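Local coordinates for protein putative sortase (Streptococcus pneumoniae, PDB 2W1J) that probably catalyses the transpeptidation that joins pilin subunits covalently into the pilus fibre, as a class C sortase of this pneumococcus, at residues 69-74 with 125-130. Numbering follows the deposited sequence.
Sequences VEIPVI and TDLTKL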
loop_
_atom_site.group_PDB
_atom_site.type_symbol
_atom_site.label_atom_id
_atom_site.label_comp_id
_atom_site.label_asym_id
_atom_site.label_seq_id
_atom_site.Cartn_x
_atom_site.Cartn_y
_atom_site.Cartn_z
ATOM N N VAL A 69 0.843 -6.157 -3.223
ATOM C CA VAL A 69 0.997 -6.526 -1.826
ATOM C C VAL A 69 0.575 -7.975 -1.652
ATOM O O VAL A 69 -0.558 -8.358 -1.987
ATOM C CB VAL A 69 0.188 -5.584 -0.888
ATOM C CG1 VAL A 69 -1.291 -5.537 -1.257
ATOM C CG2 VAL A 69 0.413 -5.949 0.572
ATOM N N GLU A 70 1.499 -8.776 -1.141
ATOM C CA GLU A 70 1.333 -10.217 -1.021
ATOM C C GLU A 70 1.288 -10.581 0.463
ATOM O O GLU A 70 2.210 -10.241 1.219
ATOM C CB GLU A 70 2.517 -10.911 -1.704
ATOM C CG GLU A 70 2.420 -12.428 -1.697
ATOM C CD GLU A 70 3.706 -13.112 -2.128
ATOM O OE1 GLU A 70 4.724 -12.422 -2.354
ATOM O OE2 GLU A 70 3.686 -14.357 -2.226
ATOM N N ILE A 71 0.225 -11.266 0.878
ATOM C CA ILE A 71 0.087 -11.651 2.276
ATOM C C ILE A 71 -0.206 -13.151 2.290
ATOM O O ILE A 71 -1.364 -13.584 2.279
ATOM C CB ILE A 71 -1.039 -10.880 2.992
ATOM C CG1 ILE A 71 -1.059 -9.396 2.591
ATOM C CG2 ILE A 71 -0.919 -11.076 4.504
ATOM C CD1 ILE A 71 -2.271 -8.638 3.111
ATOM N N PRO A 72 0.853 -13.966 2.246
ATOM C CA PRO A 72 0.669 -15.398 2.010
ATOM C C PRO A 72 -0.256 -16.086 3.016
ATOM O O PRO A 72 -1.024 -16.971 2.638
ATOM C CB PRO A 72 2.099 -15.942 2.105
ATOM C CG PRO A 72 2.943 -14.812 1.635
ATOM C CD PRO A 72 2.273 -13.579 2.182
ATOM N N VAL A 73 -0.218 -15.691 4.280
ATOM C CA VAL A 73 -0.936 -16.441 5.300
ATOM C C VAL A 73 -2.458 -16.342 5.113
ATOM O O VAL A 73 -3.191 -17.218 5.564
ATOM C CB VAL A 73 -0.473 -16.026 6.722
ATOM C CG1 VAL A 73 -0.906 -14.605 7.055
ATOM C CG2 VAL A 73 -0.938 -17.018 7.770
ATOM N N ILE A 74 -2.937 -15.291 4.445
ATOM C CA ILE A 74 -4.360 -15.174 4.110
ATOM C C ILE A 74 -4.607 -15.203 2.599
ATOM O O ILE A 74 -5.672 -14.806 2.120
ATOM C CB ILE A 74 -5.007 -13.916 4.729
ATOM C CG1 ILE A 74 -4.225 -12.650 4.365
ATOM C CG2 ILE A 74 -5.120 -14.077 6.246
ATOM C CD1 ILE A 74 -4.952 -11.363 4.754
ATOM N N THR A 125 -10.604 -8.270 3.230
ATOM C CA THR A 125 -11.568 -8.782 4.209
ATOM C C THR A 125 -10.908 -9.584 5.328
ATOM O O THR A 125 -11.313 -9.480 6.494
ATOM C CB THR A 125 -12.650 -9.634 3.530
ATOM O OG1 THR A 125 -13.429 -8.781 2.693
ATOM C CG2 THR A 125 -13.563 -10.301 4.571
ATOM N N ASP A 126 -9.916 -10.400 4.982
ATOM C CA ASP A 126 -9.290 -11.270 5.977
ATOM C C ASP A 126 -8.151 -10.605 6.762
ATOM O O ASP A 126 -7.419 -11.271 7.491
ATOM C CB ASP A 126 -8.808 -12.576 5.335
ATOM C CG ASP A 126 -9.949 -13.521 4.989
ATOM O OD1 ASP A 126 -11.041 -13.434 5.603
ATOM O OD2 ASP A 126 -9.748 -14.360 4.088
ATOM N N LEU A 127 -8.014 -9.287 6.642
ATOM C CA LEU A 127 -7.000 -8.586 7.432
ATOM C C LEU A 127 -7.195 -8.818 8.927
ATOM O O LEU A 127 -6.224 -8.801 9.688
ATOM C CB LEU A 127 -7.031 -7.087 7.141
ATOM C CG LEU A 127 -5.703 -6.421 6.799
ATOM C CD1 LEU A 127 -4.951 -7.093 5.644
ATOM C CD2 LEU A 127 -5.919 -4.938 6.508
ATOM N N THR A 128 -8.439 -9.057 9.347
ATOM C CA THR A 128 -8.729 -9.305 10.759
ATOM C C THR A 128 -8.114 -10.607 11.263
ATOM O O THR A 128 -8.062 -10.835 12.476
ATOM C CB THR A 128 -10.245 -9.367 11.039
ATOM O OG1 THR A 128 -10.849 -10.325 10.159
ATOM C CG2 THR A 128 -10.879 -7.993 10.832
ATOM N N LYS A 129 -7.707 -11.479 10.347
ATOM C CA LYS A 129 -7.073 -12.739 10.723
ATOM C C LYS A 129 -5.585 -12.581 11.016
ATOM O O LYS A 129 -4.971 -13.473 11.600
ATOM C CB LYS A 129 -7.241 -13.798 9.628
ATOM C CG LYS A 129 -8.683 -14.237 9.408
ATOM C CD LYS A 129 -8.827 -15.295 8.313
ATOM C CE LYS A 129 -8.163 -16.608 8.683
ATOM N NZ LYS A 129 -8.384 -17.630 7.615
ATOM N N LEU A 130 -4.987 -11.475 10.577
ATOM C CA LEU A 130 -3.553 -11.293 10.729
ATOM C C LEU A 130 -3.163 -11.088 12.179
ATOM O O LEU A 130 -3.853 -10.403 12.943
ATOM C CB LEU A 130 -3.068 -10.114 9.888
ATOM C CG LEU A 130 -3.202 -10.321 8.387
ATOM C CD1 LEU A 130 -2.679 -9.084 7.673
ATOM C CD2 LEU A 130 -2.482 -11.594 7.931
HETATM O O HOH W 1 -8.068 -13.577 2.139
#
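Ile74 and Asp126 bring the two backbones closest, their CA atoms 6.6 Å apart, where the turn ending 69-74 faces the 3-10 loop of 125-130. The contact illustrates how a strand end and a distant loop can meet through methyl groups and a single water. Three residues of 69-74 converge on the methyl Leu130 CD2: Val73 CG1 touches it at 3.5 Å, Ile71 CG2 at 3.8 Å and Ile74 CG2 at 4.0 Å. With CG1 set between its backbone N and carbonyl carbon (chi1 53°) and the chain then extended (chi2 170°), Ile74 carries CD1 over the Asp126 peptide, 3.7 Å from Asp126 O, and lies at about a right angle to Leu130. Deeper in, Ile71 CD1 meets Leu127 CD1 at 4.0 Å, and both residues also rest on Leu174 of strand 170-178. One water donates to Ile74 O and to Asp126 OD2, 2.7 Å from each, bridging main chain and carboxylate, while Asp126 OD1 is hydrogen-bonded to a glycerol, probably from the crystallisation liquor. Backbone bonds from Lys129 N to Asp126 O and from Leu130 N to Leu127 O brace the loop. The end of strand 65-71, with its following 3-10 turn, thus joins the loop before strand 135-139 on the sortase beta-barrel, Ile71, Ile74, Leu127 and Leu130 buried, Val73 exposed.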